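Local coordinates for Lysine/ornithine decarboxylase (Selenomonas ruminantium, PDB 5GJO), which decarboxylates L-lysine and L-ornithine with similar efficiency, giving cadaverine and putrescine, as a homodimer that uses pyridoxal 5'-phosphate, at residues N95-A100 with P119-K124; P316-G321 with L330-M335. The protein carries 2 engineered substitutions. All blocks are in the same frame, centred on the assembly; numbering follows the deposited sequence.

Contact 1. Residues N95-A100 with P119-K124; sequences NPVKDA and PSEIDK
Glu121 reaches across to Lys98 and is held there by two donors on one oxygen. Its OE2 takes the backbone N of Lys98 at 2.8 Å, on the syn side. Lys98 NZ meets the anti side of the same OE2 at 2.9 Å, well out of the carboxylate plane, in a salt bridge. A bend at chi2 (70°) lays the carboxylate face against Pro96 O, 3.0 Å from Glu121 CD, a meeting of acceptors without a hydrogen bond. Lys124 makes a second salt bridge, NZ to Glu121 OE1 at 3.0 Å, syn and again tilted from the plane. The same NZ gives a 2.6 Å hydrogen bond to Lys98 O, in the carbonyl plane. With an alanine in place of Glu121, Lys98 would probably lose the acceptor of its backbone N-H, and both lysines their shared countercharge. Further out, Lys98 NZ also binds Asn95 O and Thr115 O, and Lys124 NZ binds Ile273 O of the second subunit. Asn95 OD1 accepts from Val97 N in an Asx turn ahead of Lys98. This buried salt-bridge network ties the loop after barrel strand 91-93 to the start of helix 122-128, in the PLP-binding TIM-barrel domain of class-II decarboxylases.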
loop_
_atom_site.group_PDB
_atom_site.type_symbol
_atom_site.label_atom_id
_atom_site.label_comp_id
_atom_site.label_asym_id
_atom_site.label_seq_id
_atom_site.Cartn_x
_atom_site.Cartn_y
_atom_site.Cartn_z
ATOM N N ASN A 95 4.746 -18.708 -7.368
ATOM C CA ASN A 95 3.359 -18.249 -7.287
ATOM C C ASN A 95 2.520 -19.372 -7.881
ATOM O O ASN A 95 2.681 -19.683 -9.092
ATOM C CB ASN A 95 3.209 -17.014 -8.035
ATOM C CG ASN A 95 1.897 -16.302 -7.757
ATOM O OD1 ASN A 95 0.858 -16.943 -7.519
ATOM N ND2 ASN A 95 1.959 -14.946 -7.702
ATOM N N PRO A 96 1.667 -19.984 -7.052
ATOM C CA PRO A 96 0.900 -21.106 -7.594
ATOM C C PRO A 96 -0.042 -20.708 -8.719
ATOM O O PRO A 96 -0.444 -21.634 -9.429
ATOM C CB PRO A 96 0.091 -21.622 -6.370
ATOM C CG PRO A 96 0.811 -21.091 -5.202
ATOM C CD PRO A 96 1.355 -19.764 -5.644
ATOM N N VAL A 97 -0.469 -19.455 -8.830
ATOM C CA VAL A 97 -1.385 -19.035 -9.846
ATOM C C VAL A 97 -0.739 -17.994 -10.664
ATOM O O VAL A 97 -0.760 -16.831 -10.331
ATOM C CB VAL A 97 -2.748 -18.596 -9.308
ATOM C CG1 VAL A 97 -3.695 -18.253 -10.489
ATOM C CG2 VAL A 97 -3.325 -19.690 -8.422
ATOM N N LYS A 98 -0.246 -18.386 -11.826
ATOM C CA LYS A 98 0.570 -17.473 -12.642
ATOM C C LYS A 98 -0.215 -16.652 -13.637
ATOM O O LYS A 98 -1.251 -17.115 -14.085
ATOM C CB LYS A 98 1.622 -18.300 -13.322
ATOM C CG LYS A 98 2.524 -19.007 -12.325
ATOM C CD LYS A 98 3.159 -20.260 -12.931
ATOM C CE LYS A 98 3.552 -21.279 -11.887
ATOM N NZ LYS A 98 2.368 -21.654 -11.038
ATOM N N ASP A 99 0.247 -15.464 -13.986
ATOM C CA ASP A 99 -0.421 -14.677 -15.011
ATOM C C ASP A 99 0.345 -14.740 -16.325
ATOM O O ASP A 99 1.386 -15.341 -16.408
ATOM C CB ASP A 99 -0.721 -13.245 -14.562
ATOM C CG ASP A 99 0.519 -12.402 -14.431
ATOM O OD1 ASP A 99 1.596 -12.902 -14.728
ATOM O OD2 ASP A 99 0.415 -11.240 -14.039
ATOM N N ALA A 100 -0.212 -14.152 -17.364
ATOM C CA ALA A 100 0.370 -14.266 -18.682
ATOM C C ALA A 100 1.768 -13.676 -18.763
ATOM O O ALA A 100 2.657 -14.265 -19.316
ATOM C CB ALA A 100 -0.531 -13.586 -19.684
ATOM N N PRO A 119 -5.734 -28.043 -10.520
ATOM C CA PRO A 119 -5.661 -28.590 -11.901
ATOM C C PRO A 119 -5.743 -27.533 -12.971
ATOM O O PRO A 119 -5.176 -27.716 -14.048
ATOM C CB PRO A 119 -6.857 -29.559 -11.943
ATOM C CG PRO A 119 -7.679 -29.314 -10.755
ATOM C CD PRO A 119 -6.869 -28.587 -9.719
ATOM N N SER A 120 -6.350 -26.371 -12.679
ATOM C CA SER A 120 -6.455 -25.318 -13.663
ATOM C C SER A 120 -5.115 -24.651 -14.050
ATOM O O SER A 120 -5.027 -23.921 -14.999
ATOM C CB SER A 120 -7.452 -24.299 -13.206
ATOM O OG SER A 120 -7.006 -23.425 -12.148
ATOM N N GLU A 121 -4.082 -24.906 -13.259
ATOM C CA GLU A 121 -2.736 -24.375 -13.501
ATOM C C GLU A 121 -1.904 -25.183 -14.501
ATOM O O GLU A 121 -0.949 -24.702 -15.063
ATOM C CB GLU A 121 -1.974 -24.291 -12.188
ATOM C CG GLU A 121 -0.730 -23.403 -12.229
ATOM C CD GLU A 121 -1.027 -21.920 -12.348
ATOM O OE1 GLU A 121 -2.207 -21.554 -12.342
ATOM O OE2 GLU A 121 -0.078 -21.134 -12.450
ATOM N N ILE A 122 -2.278 -26.438 -14.683
ATOM C CA ILE A 122 -1.416 -27.386 -15.394
ATOM C C ILE A 122 -1.297 -26.981 -16.856
ATOM O O ILE A 122 -0.170 -26.870 -17.415
ATOM C CB ILE A 122 -1.969 -28.802 -15.258
ATOM C CG1 ILE A 122 -1.846 -29.301 -13.829
ATOM C CG2 ILE A 122 -1.223 -29.777 -16.251
ATOM C CD1 ILE A 122 -2.519 -30.640 -13.545
ATOM N N ASP A 123 -2.431 -26.784 -17.531
ATOM C CA ASP A 123 -2.333 -26.444 -18.972
ATOM C C ASP A 123 -1.594 -25.142 -19.278
ATOM O O ASP A 123 -0.838 -25.080 -20.257
ATOM C CB ASP A 123 -3.682 -26.467 -19.674
ATOM C CG ASP A 123 -4.235 -27.928 -19.819
ATOM O OD1 ASP A 123 -3.499 -28.917 -19.517
ATOM O OD2 ASP A 123 -5.441 -28.070 -20.192
ATOM N N LYS A 124 -1.772 -24.115 -18.455
ATOM C CA LYS A 124 -1.036 -22.847 -18.551
ATOM C C LYS A 124 0.473 -23.132 -18.482
ATOM O O LYS A 124 1.224 -22.581 -19.305
ATOM C CB LYS A 124 -1.396 -21.867 -17.368
ATOM C CG LYS A 124 -2.774 -21.281 -17.374
ATOM C CD LYS A 124 -3.248 -20.741 -15.968
ATOM C CE LYS A 124 -2.340 -19.719 -15.402
ATOM N NZ LYS A 124 -2.803 -19.201 -14.050
#

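Contact 2. Residues P316-G321 with L330-M335; sequences PSTFGG and LYRDFM
Phe319 and Phe334 meet in an offset edge-to-face pair, the edge of the Phe319 ring set against the Phe334 face. The planes stand at 88° and the centroids are 5.7 Å apart. Phe319 CE1 makes the closest approach, 3.8 Å from Phe334 CD1. Phe334 has CG anti to its backbone N (chi1 -179°), which brings its ring face to the Phe319 edge. On the same face of the hairpin, Tyr331 turns the edge of its ring to Phe319 CB, with CD1 4.0 Å away. Leu306 packs against all three aromatic side chains. The opposite face carries a smaller pair: Met335 lies alongside Pro316, and its bent chain lays SD 3.6 Å from Pro316 CD. Leu330 fits its CD1 methyl against the side-chain-free backbone of Gly320 and Gly321, 3.9 Å from Gly320 C. Beside the corner at Arg332, Thr318 CG2 rests 3.4 Å from Tyr331 O. Thr318 OG1 and Asp333 OD1 both bond to the side chain of Gln281. Phe319 O accepts from both Leu330 N and Tyr331 N, so two residues face one: a classic bulge. Ser317 and Phe334 exchange two backbone bonds, and Asp333, with positive phi (57°), makes a G1 bulge there. Together these features describe an antiparallel beta hairpin broken by two beta bulges, here at the edge of the mixed beta sheet.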
loop_
_atom_site.group_PDB
_atom_site.type_symbol
_atom_site.label_atom_id
_atom_site.label_comp_id
_atom_site.label_asym_id
_atom_site.label_seq_id
_atom_site.Cartn_x
_atom_site.Cartn_y
_atom_site.Cartn_z
ATOM N N PRO A 316 3.146 8.891 28.092
ATOM C CA PRO A 316 2.464 8.273 26.973
ATOM C C PRO A 316 2.217 9.247 25.885
ATOM O O PRO A 316 1.693 10.394 26.136
ATOM C CB PRO A 316 1.124 7.722 27.601
ATOM C CG PRO A 316 1.532 7.459 29.015
ATOM C CD PRO A 316 2.423 8.613 29.371
ATOM N N SER A 317 2.589 8.815 24.656
ATOM C CA SER A 317 2.578 9.680 23.462
ATOM C C SER A 317 2.023 8.961 22.242
ATOM O O SER A 317 2.105 7.753 22.138
ATOM C CB SER A 317 3.957 10.207 23.180
ATOM O OG SER A 317 4.592 10.794 24.352
ATOM N N THR A 318 1.468 9.743 21.298
ATOM C CA THR A 318 1.001 9.220 20.049
ATOM C C THR A 318 1.926 9.646 18.893
ATOM O O THR A 318 2.388 10.780 18.904
ATOM C CB THR A 318 -0.423 9.663 19.837
ATOM O OG1 THR A 318 -1.298 8.998 20.784
ATOM C CG2 THR A 318 -0.965 9.338 18.438
ATOM N N PHE A 319 2.144 8.749 17.921
ATOM C CA PHE A 319 2.963 9.032 16.751
ATOM C C PHE A 319 2.085 8.823 15.562
ATOM O O PHE A 319 1.438 7.749 15.457
ATOM C CB PHE A 319 4.165 8.068 16.692
ATOM C CG PHE A 319 5.216 8.366 17.724
ATOM C CD1 PHE A 319 5.073 7.923 19.013
ATOM C CD2 PHE A 319 6.326 9.116 17.397
ATOM C CE1 PHE A 319 6.061 8.200 19.932
ATOM C CE2 PHE A 319 7.323 9.378 18.318
ATOM C CZ PHE A 319 7.122 8.967 19.624
ATOM N N GLY A 320 2.104 9.783 14.639
ATOM C CA GLY A 320 1.336 9.652 13.384
ATOM C C GLY A 320 2.293 9.903 12.242
ATOM O O GLY A 320 3.381 10.466 12.421
ATOM N N GLY A 321 1.832 9.477 11.075
ATOM C CA GLY A 321 2.568 9.692 9.852
ATOM C C GLY A 321 2.208 11.018 9.201
ATOM O O GLY A 321 1.424 11.796 9.714
ATOM N N LEU A 330 0.382 5.622 14.068
ATOM C CA LEU A 330 1.319 4.507 14.086
ATOM C C LEU A 330 1.382 3.872 15.509
ATOM O O LEU A 330 1.450 2.634 15.635
ATOM C CB LEU A 330 2.672 5.064 13.750
ATOM C CG LEU A 330 2.723 5.868 12.447
ATOM C CD1 LEU A 330 4.091 6.431 12.184
ATOM C CD2 LEU A 330 2.245 4.986 11.313
ATOM N N TYR A 331 1.488 4.713 16.523
ATOM C CA TYR A 331 1.569 4.258 17.939
ATOM C C TYR A 331 0.715 5.183 18.785
ATOM O O TYR A 331 0.710 6.394 18.557
ATOM C CB TYR A 331 2.975 4.287 18.450
ATOM C CG TYR A 331 3.993 3.503 17.719
ATOM C CD1 TYR A 331 4.642 4.058 16.591
ATOM C CD2 TYR A 331 4.340 2.222 18.099
ATOM C CE1 TYR A 331 5.633 3.370 15.903
ATOM C CE2 TYR A 331 5.332 1.508 17.392
ATOM C CZ TYR A 331 5.924 2.089 16.256
ATOM O OH TYR A 331 6.887 1.469 15.525
ATOM N N ARG A 332 0.063 4.583 19.807
ATOM C CA ARG A 332 -0.699 5.329 20.834
ATOM C C ARG A 332 -0.229 4.880 22.224
ATOM O O ARG A 332 0.241 3.731 22.406
ATOM C CB ARG A 332 -2.192 5.035 20.670
ATOM C CG ARG A 332 -2.773 5.573 19.377
ATOM C CD ARG A 332 -4.250 5.199 19.299
ATOM N NE ARG A 332 -4.963 5.886 18.174
ATOM C CZ ARG A 332 -5.175 5.298 16.997
ATOM N NH1 ARG A 332 -4.710 4.050 16.726
ATOM N NH2 ARG A 332 -5.819 5.941 16.037
ATOM N N ASP A 333 -0.218 5.813 23.157
ATOM C CA ASP A 333 0.179 5.514 24.575
ATOM C C ASP A 333 1.553 4.929 24.650
ATOM O O ASP A 333 1.844 4.064 25.433
ATOM C CB ASP A 333 -0.878 4.663 25.242
ATOM C CG ASP A 333 -2.248 5.262 25.112
ATOM O OD1 ASP A 333 -2.493 6.333 25.618
ATOM O OD2 ASP A 333 -3.117 4.678 24.479
ATOM N N PHE A 334 2.451 5.458 23.823
ATOM C CA PHE A 334 3.824 4.967 23.715
ATOM C C PHE A 334 4.678 5.814 24.631
ATOM O O PHE A 334 4.672 7.029 24.525
ATOM C CB PHE A 334 4.300 5.085 22.226
ATOM C CG PHE A 334 5.698 4.576 21.999
ATOM C CD1 PHE A 334 6.799 5.362 22.334
ATOM C CD2 PHE A 334 5.879 3.251 21.607
ATOM C CE1 PHE A 334 8.103 4.874 22.175
ATOM C CE2 PHE A 334 7.194 2.751 21.411
ATOM C CZ PHE A 334 8.267 3.565 21.710
ATOM N N MET A 335 5.405 5.204 25.577
ATOM C CA MET A 335 6.225 5.988 26.501
ATOM C C MET A 335 7.450 6.605 25.784
ATOM O O MET A 335 8.325 5.861 25.314
ATOM C CB MET A 335 6.724 5.142 27.693
ATOM C CG MET A 335 5.642 4.757 28.633
ATOM S SD MET A 335 5.079 6.231 29.564
ATOM C CE MET A 335 6.479 6.605 30.518
#

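From the N terminus the chain lays down strand 23-26 of the mixed sheet, then enters the barrel, where contact 1 forms. It closes a loop of 18 residues that holds most of helix 100-109 and strand 113-116, and joins the turn after strand 91-93 to the start of helix 122-128. The chain then finishes the barrel and returns to the mixed sheet. There contact 2, in series with the first, pairs strand 315-320 with strand 329-336 and closes a shorter loop, which carries Cys324, the probable proton donor. The contacts do not touch: their centres are 44 Å apart, on opposite sides of the chain's centre. Both reach the second subunit, and Asn95 of contact 1 packs on Cys324 of that subunit.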